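Local atomic coordinates of ribokinase RBSK (Mycobacterium tuberculosis, PDB entry 3GO6), a protein that probably catalyses the ATP- and magnesium-dependent phosphorylation of D-ribose at O-5, giving D-ribose 5-phosphate. Residues V249-W258 against R270-G279; N29-P40 against G110-A118. All coordinates share one frame; numbering follows the deposited sequence.

Contact 1: residues V249-W258 against R270-G279; sequences VFAGVLAANW and RALRRACAAG
F250 has CG anti to the backbone N (chi1 179°), and its ring comes over the A275 methyl. In N257, CG is anti to the carbonyl carbon (chi1 -70°), which turns the amide to R270 and R274. The axes of 249-257 and 270-279 come within 7.9 Å and run at 151°, nearly antiparallel. A271, A275 and A278 present small methyls along the interface, which lets the backbones come close. The A275 methyl sits over one face of the F250 ring, a CH-pi contact with CB 3.7 Å from the ring centroid. C276 SG lies at the edge of the same ring, 3.7 Å from F250 CE1. V253 CG2 packs 3.6 Å from A278 CB. L254 CD1 touches the side chains of A271, L272 and A275.

The polar end is built on N257. Its ND2 donates a nearly straight bond to V253 O (2.8 Å), which fixes the rotation of the amide. OD1 then accepts from R270 NH1 at 2.9 Å and, weakly, from R274 NE. The extended R270 chain lays its guanidinium over R274 CD. Three waters link N257 to the two arginines.

R274 also forms a salt bridge with D299, on the helix 295-303 that packs against R274, A277 and A278. On the sheet side, F250 and L254 touch I197 of strand 195-199, and L254 and W258 touch M173 of strand 171-175. The pair thus packs between the central sheet and helix 295-303 of this ribokinase-type domain.

Contact 2: residues N29-P40 against G110-A118; sequences NMDLTFVVDALP and GTAIIVVDA. With RIB (alpha-D-ribofuranose), chain C.
N29 and D31 on strand 29-35, with A112 and I114 on strand 110-116, line the ribose pocket. The two strands are the parallel, central pair of the four-stranded lid sheet of the PfkB family.

Backbone bonds come first. Parallel pairing runs from M30 with T111 to V35 with V116, and its bonds pass from M30 N to G110 O at one end to V36 N to V116 O at the other. Beyond the strands, A118 N still reaches D37 O at 3.0 Å. On its other edge strand 29-35 bonds to strand 50-56.

Apolar contacts fill the face that carries L32, F34, I113 and V115. L32 CD1 meets I113 CD1 at 3.9 Å, and I113 CG2 lies obliquely to the F34 ring. V115 CG1 points anti to its own backbone N (chi1 -171°) and gathers V36 CG2, at 3.6 Å, with L39 CD2. This face also meets the second subunit: L32 packs on its L32, F34 on its I113, and T111 OG1 bonds to its R53. The lid sheet is therefore part of the dimer interface.

Polar contacts to the sugar use the opposite face. The D31 carboxylate is bidentate: OD1 accepts from ribose O2 and OD2 from ribose O3, each at 2.6 Å. This grips two neighbouring hydroxyls and fixes the carboxylate's rotation. N29 ND2 bonds to E152 OE1, which ties the strand to a glutamate that itself binds the ribose. A112 CB fits beside ribose O2, and I114 CD1 lies 3.8 Å from ribose C3. Ribose O2 both donates to D31 OD1 and accepts from N29 ND2, the latter at 3.0 Å with a nearly straight angle of 170°.

Contact 1 belongs to the large domain and contact 2 to the lid. Their centres are 25 Å apart and their nearest atoms about 11 Å apart, so they do not touch. The active site relates them. Contact 2 holds the ribose directly. Helix 246-257 of contact 1 carries D248, the residue before V249 and predicted proton acceptor, which is hydrogen-bonded to the ribose. The V249 side chain is about 9 Å from the sugar and about 7 Å from the bound magnesium ion; the V116 side chain of contact 2 is about 8 Å from that ion. C276 of contact 1 belongs to an ADP site known for this protein, though no ADP is bound to this chain.

Contact 1: residues V249-W258 against R270-G279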
loop_
_atom_site.group_PDB
_atom_site.type_symbol
_atom_site.label_atom_id
_atom_site.label_comp_id
_atom_site.label_asym_id
_atom_site.label_seq_id
_atom_site.Cartn_x
_atom_site.Cartn_y
_atom_site.Cartn_z
ATOM N N VAL A 249 21.292 3.504 0.768
ATOM C CA VAL A 249 22.323 4.070 1.647
ATOM C C VAL A 249 23.720 3.712 1.131
ATOM O O VAL A 249 24.584 4.579 0.982
ATOM C CB VAL A 249 22.142 3.641 3.138
ATOM C CG1 VAL A 249 23.315 4.169 3.980
ATOM C CG2 VAL A 249 20.810 4.198 3.707
ATOM N N PHE A 250 23.940 2.432 0.836
ATOM C CA PHE A 250 25.226 2.002 0.256
ATOM C C PHE A 250 25.575 2.862 -0.974
ATOM O O PHE A 250 26.689 3.384 -1.073
ATOM C CB PHE A 250 25.155 0.506 -0.096
ATOM C CG PHE A 250 26.420 -0.041 -0.729
ATOM C CD1 PHE A 250 27.317 -0.795 0.039
ATOM C CD2 PHE A 250 26.696 0.174 -2.084
ATOM C CE1 PHE A 250 28.497 -1.313 -0.532
ATOM C CE2 PHE A 250 27.872 -0.328 -2.670
ATOM C CZ PHE A 250 28.775 -1.082 -1.883
ATOM N N ALA A 251 24.615 3.047 -1.885
ATOM C CA ALA A 251 24.871 3.753 -3.150
ATOM C C ALA A 251 25.187 5.229 -2.926
ATOM O O ALA A 251 26.129 5.776 -3.528
ATOM C CB ALA A 251 23.685 3.597 -4.098
ATOM N N GLY A 252 24.407 5.878 -2.056
ATOM C CA GLY A 252 24.608 7.308 -1.782
ATOM C C GLY A 252 25.942 7.552 -1.113
ATOM O O GLY A 252 26.655 8.516 -1.443
ATOM N N VAL A 253 26.293 6.686 -0.167
ATOM C CA VAL A 253 27.609 6.787 0.498
ATOM C C VAL A 253 28.772 6.498 -0.462
ATOM O O VAL A 253 29.822 7.162 -0.390
ATOM C CB VAL A 253 27.687 5.888 1.756
ATOM C CG1 VAL A 253 29.121 5.877 2.347
ATOM C CG2 VAL A 253 26.687 6.381 2.776
ATOM N N LEU A 254 28.590 5.527 -1.355
ATOM C CA LEU A 254 29.600 5.260 -2.370
ATOM C C LEU A 254 29.824 6.517 -3.221
ATOM O O LEU A 254 30.984 6.923 -3.460
ATOM C CB LEU A 254 29.228 4.050 -3.240
ATOM C CG LEU A 254 30.398 3.477 -4.047
ATOM C CD1 LEU A 254 31.334 2.695 -3.117
ATOM C CD2 LEU A 254 29.926 2.570 -5.181
ATOM N N ALA A 255 28.730 7.139 -3.666
ATOM C CA ALA A 255 28.819 8.373 -4.469
ATOM C C ALA A 255 29.524 9.499 -3.713
ATOM O O ALA A 255 30.303 10.260 -4.306
ATOM C CB ALA A 255 27.429 8.834 -4.930
ATOM N N ALA A 256 29.250 9.592 -2.410
ATOM C CA ALA A 256 29.806 10.650 -1.564
ATOM C C ALA A 256 31.306 10.479 -1.286
ATOM O O ALA A 256 31.959 11.429 -0.813
ATOM C CB ALA A 256 29.051 10.705 -0.251
ATOM N N ASN A 257 31.837 9.285 -1.571
ATOM C CA ASN A 257 33.248 8.930 -1.289
ATOM C C ASN A 257 34.103 8.514 -2.479
ATOM O O ASN A 257 35.317 8.310 -2.330
ATOM C CB ASN A 257 33.291 7.827 -0.219
ATOM C CG ASN A 257 32.879 8.334 1.139
ATOM O OD1 ASN A 257 33.690 8.905 1.859
ATOM N ND2 ASN A 257 31.608 8.162 1.488
ATOM N N TRP A 258 33.491 8.371 -3.651
ATOM C CA TRP A 258 34.201 7.955 -4.843
ATOM C C TRP A 258 35.116 9.073 -5.385
ATOM O O TRP A 258 34.673 10.216 -5.516
ATOM C CB TRP A 258 33.218 7.553 -5.932
ATOM C CG TRP A 258 33.802 6.604 -6.944
ATOM C CD1 TRP A 258 34.299 6.918 -8.179
ATOM C CD2 TRP A 258 33.925 5.177 -6.810
ATOM N NE1 TRP A 258 34.733 5.773 -8.821
ATOM C CE2 TRP A 258 34.520 4.695 -7.998
ATOM C CE3 TRP A 258 33.608 4.266 -5.792
ATOM C CZ2 TRP A 258 34.768 3.340 -8.212
ATOM C CZ3 TRP A 258 33.862 2.922 -6.000
ATOM C CH2 TRP A 258 34.451 2.470 -7.195
ATOM N N ARG A 270 38.549 2.642 -0.129
ATOM C CA ARG A 270 38.035 3.392 1.020
ATOM C C ARG A 270 36.532 3.716 0.838
ATOM O O ARG A 270 35.755 3.612 1.780
ATOM C CB ARG A 270 38.837 4.672 1.221
ATOM C CG ARG A 270 38.384 5.521 2.394
ATOM C CD ARG A 270 38.900 6.963 2.275
ATOM N NE ARG A 270 38.234 7.848 3.238
ATOM C CZ ARG A 270 37.157 8.596 2.971
ATOM N NH1 ARG A 270 36.602 8.589 1.764
ATOM N NH2 ARG A 270 36.620 9.344 3.924
ATOM N N ALA A 271 36.138 4.088 -0.380
ATOM C CA ALA A 271 34.721 4.358 -0.680
ATOM C C ALA A 271 33.893 3.097 -0.447
ATOM O O ALA A 271 32.821 3.144 0.168
ATOM C CB ALA A 271 34.575 4.848 -2.133
ATOM N N LEU A 272 34.385 1.967 -0.949
ATOM C CA LEU A 272 33.705 0.665 -0.770
ATOM C C LEU A 272 33.544 0.260 0.695
ATOM O O LEU A 272 32.461 -0.185 1.102
ATOM C CB LEU A 272 34.405 -0.441 -1.582
ATOM C CG LEU A 272 34.360 -0.324 -3.121
ATOM C CD1 LEU A 272 35.497 -1.115 -3.768
ATOM C CD2 LEU A 272 33.007 -0.800 -3.686
ATOM N N ARG A 273 34.609 0.435 1.487
ATOM C CA ARG A 273 34.553 0.146 2.930
ATOM C C ARG A 273 33.504 0.999 3.639
ATOM O O ARG A 273 32.744 0.494 4.461
ATOM C CB ARG A 273 35.925 0.329 3.597
ATOM C CG ARG A 273 36.854 -0.848 3.302
ATOM C CD ARG A 273 38.301 -0.586 3.697
ATOM N NE ARG A 273 39.107 -1.770 3.399
ATOM C CZ ARG A 273 40.440 -1.832 3.429
ATOM N NH1 ARG A 273 41.164 -0.759 3.732
ATOM N NH2 ARG A 273 41.054 -2.985 3.149
ATOM N N ARG A 274 33.484 2.290 3.331
ATOM C CA ARG A 274 32.545 3.212 3.963
ATOM C C ARG A 274 31.108 2.884 3.555
ATOM O O ARG A 274 30.212 2.890 4.388
ATOM C CB ARG A 274 32.913 4.654 3.614
ATOM C CG ARG A 274 34.223 5.094 4.314
ATOM C CD ARG A 274 34.637 6.522 3.998
ATOM N NE ARG A 274 33.717 7.474 4.608
ATOM C CZ ARG A 274 33.723 7.828 5.893
ATOM N NH1 ARG A 274 34.622 7.310 6.733
ATOM N NH2 ARG A 274 32.815 8.696 6.345
ATOM N N ALA A 275 30.901 2.587 2.274
ATOM C CA ALA A 275 29.569 2.248 1.771
ATOM C C ALA A 275 29.077 0.953 2.425
ATOM O O ALA A 275 27.907 0.856 2.834
ATOM C CB ALA A 275 29.573 2.147 0.216
ATOM N N CYS A 276 29.978 -0.024 2.573
ATOM C CA CYS A 276 29.630 -1.294 3.237
ATOM C C CYS A 276 29.228 -1.065 4.693
ATOM O O CYS A 276 28.217 -1.606 5.147
ATOM C CB CYS A 276 30.780 -2.319 3.153
ATOM S SG CYS A 276 30.859 -3.187 1.586
ATOM N N ALA A 277 29.996 -0.244 5.410
ATOM C CA ALA A 277 29.669 0.068 6.802
ATOM C C ALA A 277 28.344 0.797 6.927
ATOM O O ALA A 277 27.545 0.476 7.802
ATOM C CB ALA A 277 30.793 0.883 7.477
ATOM N N ALA A 278 28.110 1.789 6.066
ATOM C CA ALA A 278 26.868 2.572 6.133
ATOM C C ALA A 278 25.637 1.719 5.832
ATOM O O ALA A 278 24.608 1.842 6.509
ATOM C CB ALA A 278 26.935 3.786 5.208
ATOM N N GLY A 279 25.750 0.846 4.839
ATOM C CA GLY A 279 24.698 -0.105 4.508
ATOM C C GLY A 279 24.321 -0.997 5.676
ATOM O O GLY A 279 23.129 -1.232 5.935
HETATM O O HOH W 1 37.410 7.385 -1.000
HETATM O O HOH W 2 31.472 9.722 4.095
HETATM O O HOH W 3 34.349 11.428 3.801
#

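Contact 2: residues N29-P40 against G110-A118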
loop_
_atom_site.group_PDB
_atom_site.type_symbol
_atom_site.label_atom_id
_atom_site.label_comp_id
_atom_site.label_asym_id
_atom_site.label_seq_id
_atom_site.Cartn_x
_atom_site.Cartn_y
_atom_site.Cartn_z
ATOM N N ASN A 29 9.385 8.890 -4.313
ATOM C CA ASN A 29 8.111 8.190 -4.152
ATOM C C ASN A 29 7.656 8.401 -2.729
ATOM O O ASN A 29 8.492 8.527 -1.840
ATOM C CB ASN A 29 8.288 6.653 -4.307
ATOM C CG ASN A 29 8.829 6.241 -5.660
ATOM O OD1 ASN A 29 8.415 6.766 -6.687
ATOM N ND2 ASN A 29 9.775 5.287 -5.664
ATOM N N MET A 30 6.349 8.405 -2.493
ATOM C CA MET A 30 5.853 8.183 -1.124
ATOM C C MET A 30 5.793 6.662 -0.848
ATOM O O MET A 30 5.248 5.916 -1.653
ATOM C CB MET A 30 4.478 8.833 -0.937
ATOM C CG MET A 30 3.979 8.789 0.507
ATOM S SD MET A 30 4.894 9.892 1.605
ATOM C CE MET A 30 4.541 11.523 0.899
ATOM N N ASP A 31 6.364 6.228 0.283
ATOM C CA ASP A 31 6.513 4.822 0.620
ATOM C C ASP A 31 5.459 4.415 1.626
ATOM O O ASP A 31 5.275 5.088 2.648
ATOM C CB ASP A 31 7.882 4.559 1.276
ATOM C CG ASP A 31 9.040 4.590 0.287
ATOM O OD1 ASP A 31 8.790 4.592 -0.937
ATOM O OD2 ASP A 31 10.214 4.612 0.746
ATOM N N LEU A 32 4.806 3.296 1.350
ATOM C CA LEU A 32 3.918 2.654 2.325
ATOM C C LEU A 32 4.667 1.391 2.769
ATOM O O LEU A 32 4.881 0.493 1.969
ATOM C CB LEU A 32 2.576 2.311 1.689
ATOM C CG LEU A 32 1.771 3.534 1.207
ATOM C CD1 LEU A 32 0.543 3.069 0.462
ATOM C CD2 LEU A 32 1.365 4.426 2.369
ATOM N N THR A 33 5.122 1.379 4.013
ATOM C CA THR A 33 5.937 0.266 4.520
ATOM C C THR A 33 5.086 -0.573 5.469
ATOM O O THR A 33 4.543 -0.053 6.445
ATOM C CB THR A 33 7.217 0.741 5.222
ATOM O OG1 THR A 33 7.946 1.646 4.383
ATOM C CG2 THR A 33 8.136 -0.451 5.595
ATOM N N PHE A 34 4.987 -1.866 5.162
ATOM C CA PHE A 34 4.163 -2.830 5.883
ATOM C C PHE A 34 5.085 -3.856 6.532
ATOM O O PHE A 34 6.002 -4.386 5.880
ATOM C CB PHE A 34 3.249 -3.603 4.928
ATOM C CG PHE A 34 2.193 -2.763 4.231
ATOM C CD1 PHE A 34 0.867 -2.827 4.640
ATOM C CD2 PHE A 34 2.519 -1.970 3.134
ATOM C CE1 PHE A 34 -0.143 -2.085 3.988
ATOM C CE2 PHE A 34 1.528 -1.214 2.471
ATOM C CZ PHE A 34 0.200 -1.267 2.898
ATOM N N VAL A 35 4.836 -4.150 7.806
ATOM C CA VAL A 35 5.563 -5.243 8.467
ATOM C C VAL A 35 4.641 -6.454 8.548
ATOM O O VAL A 35 3.475 -6.327 8.973
ATOM C CB VAL A 35 6.100 -4.824 9.860
ATOM C CG1 VAL A 35 6.678 -6.050 10.618
ATOM C CG2 VAL A 35 7.155 -3.748 9.716
ATOM N N VAL A 36 5.154 -7.609 8.107
ATOM C CA VAL A 36 4.422 -8.878 8.112
ATOM C C VAL A 36 5.275 -9.978 8.781
ATOM O O VAL A 36 6.476 -9.792 9.017
ATOM C CB VAL A 36 4.076 -9.347 6.663
ATOM C CG1 VAL A 36 3.122 -8.336 5.970
ATOM C CG2 VAL A 36 5.343 -9.542 5.829
ATOM N N ASP A 37 4.657 -11.114 9.091
ATOM C CA ASP A 37 5.447 -12.274 9.510
ATOM C C ASP A 37 6.144 -12.900 8.295
ATOM O O ASP A 37 7.362 -13.031 8.266
ATOM C CB ASP A 37 4.572 -13.307 10.220
ATOM C CG ASP A 37 5.386 -14.487 10.727
ATOM O OD1 ASP A 37 6.344 -14.268 11.520
ATOM O OD2 ASP A 37 5.089 -15.624 10.298
ATOM N N ALA A 38 5.356 -13.230 7.279
ATOM C CA ALA A 38 5.863 -13.783 6.027
ATOM C C ALA A 38 5.401 -12.944 4.826
ATOM O O ALA A 38 4.262 -12.462 4.796
ATOM C CB ALA A 38 5.379 -15.222 5.861
ATOM N N LEU A 39 6.265 -12.789 3.830
ATOM C CA LEU A 39 5.853 -12.134 2.582
ATOM C C LEU A 39 4.665 -12.874 1.959
ATOM O O LEU A 39 4.654 -14.118 1.922
ATOM C CB LEU A 39 7.018 -12.068 1.583
ATOM C CG LEU A 39 8.284 -11.347 2.051
ATOM C CD1 LEU A 39 9.436 -11.596 1.083
ATOM C CD2 LEU A 39 8.058 -9.824 2.225
ATOM N N PRO A 40 3.653 -12.120 1.464
ATOM C CA PRO A 40 2.506 -12.773 0.811
ATOM C C PRO A 40 2.926 -13.563 -0.437
ATOM O O PRO A 40 3.816 -13.134 -1.182
ATOM C CB PRO A 40 1.596 -11.598 0.407
ATOM C CG PRO A 40 2.060 -10.418 1.234
ATOM C CD PRO A 40 3.527 -10.643 1.477
ATOM N N GLY A 110 5.165 9.454 -7.507
ATOM C CA GLY A 110 5.324 7.990 -7.351
ATOM C C GLY A 110 4.873 7.425 -6.007
ATOM O O GLY A 110 4.877 8.129 -4.993
ATOM N N THR A 111 4.448 6.159 -6.010
ATOM C CA THR A 111 4.033 5.451 -4.794
ATOM C C THR A 111 4.811 4.144 -4.750
ATOM O O THR A 111 4.880 3.444 -5.768
ATOM C CB THR A 111 2.503 5.093 -4.812
ATOM O OG1 THR A 111 1.707 6.284 -4.936
ATOM C CG2 THR A 111 2.082 4.340 -3.508
ATOM N N ALA A 112 5.386 3.804 -3.601
ATOM C CA ALA A 112 5.998 2.478 -3.474
ATOM C C ALA A 112 5.458 1.689 -2.297
ATOM O O ALA A 112 5.118 2.272 -1.263
ATOM C CB ALA A 112 7.498 2.596 -3.367
ATOM N N ILE A 113 5.391 0.363 -2.458
ATOM C CA ILE A 113 4.978 -0.530 -1.375
ATOM C C ILE A 113 6.220 -1.305 -0.939
ATOM O O ILE A 113 6.851 -1.986 -1.758
ATOM C CB ILE A 113 3.897 -1.574 -1.832
ATOM C CG1 ILE A 113 2.705 -0.890 -2.511
ATOM C CG2 ILE A 113 3.435 -2.465 -0.640
ATOM C CD1 ILE A 113 2.042 0.202 -1.657
ATOM N N ILE A 114 6.560 -1.194 0.336
ATOM C CA ILE A 114 7.687 -1.925 0.897
ATOM C C ILE A 114 7.103 -2.921 1.900
ATOM O O ILE A 114 6.354 -2.533 2.797
ATOM C CB ILE A 114 8.681 -1.007 1.645
ATOM C CG1 ILE A 114 8.938 0.335 0.908
ATOM C CG2 ILE A 114 9.948 -1.805 2.081
ATOM C CD1 ILE A 114 9.665 0.228 -0.282
ATOM N N VAL A 115 7.448 -4.197 1.763
ATOM C CA VAL A 115 6.974 -5.191 2.724
ATOM C C VAL A 115 8.199 -5.820 3.405
ATOM O O VAL A 115 9.137 -6.237 2.726
ATOM C CB VAL A 115 6.113 -6.270 2.038
ATOM C CG1 VAL A 115 5.439 -7.185 3.103
ATOM C CG2 VAL A 115 5.059 -5.618 1.157
ATOM N N VAL A 116 8.186 -5.865 4.738
ATOM C CA VAL A 116 9.360 -6.299 5.521
ATOM C C VAL A 116 8.872 -7.468 6.372
ATOM O O VAL A 116 7.864 -7.340 7.076
ATOM C CB VAL A 116 9.922 -5.158 6.410
ATOM C CG1 VAL A 116 11.139 -5.625 7.244
ATOM C CG2 VAL A 116 10.293 -3.951 5.535
ATOM N N ASP A 117 9.553 -8.608 6.246
ATOM C CA ASP A 117 9.139 -9.836 6.949
ATOM C C ASP A 117 9.937 -10.089 8.239
ATOM O O ASP A 117 10.776 -9.270 8.652
ATOM C CB ASP A 117 9.125 -11.068 5.998
ATOM C CG ASP A 117 10.538 -11.575 5.607
ATOM O OD1 ASP A 117 11.542 -11.288 6.290
ATOM O OD2 ASP A 117 10.639 -12.302 4.591
ATOM N N ALA A 118 9.661 -11.225 8.879
ATOM C CA ALA A 118 10.278 -11.553 10.168
ATOM C C ALA A 118 11.807 -11.691 10.147
ATOM O O ALA A 118 12.463 -11.495 11.179
ATOM C CB ALA A 118 9.611 -12.803 10.762
HETATM O O5 RIB C . 15.289 1.101 -2.232
HETATM C C5 RIB C . 14.038 1.363 -1.558
HETATM C C4 RIB C . 13.242 2.400 -2.372
HETATM O O4 RIB C . 12.794 1.769 -3.589
HETATM C C3 RIB C . 11.968 2.860 -1.685
HETATM O O3 RIB C . 12.093 4.122 -0.980
HETATM C C2 RIB C . 10.938 2.901 -2.799
HETATM O O2 RIB C . 10.404 4.217 -2.985
HETATM C C1 RIB C . 11.602 2.372 -4.062
HETATM O O1 RIB C . 11.967 3.428 -4.961
#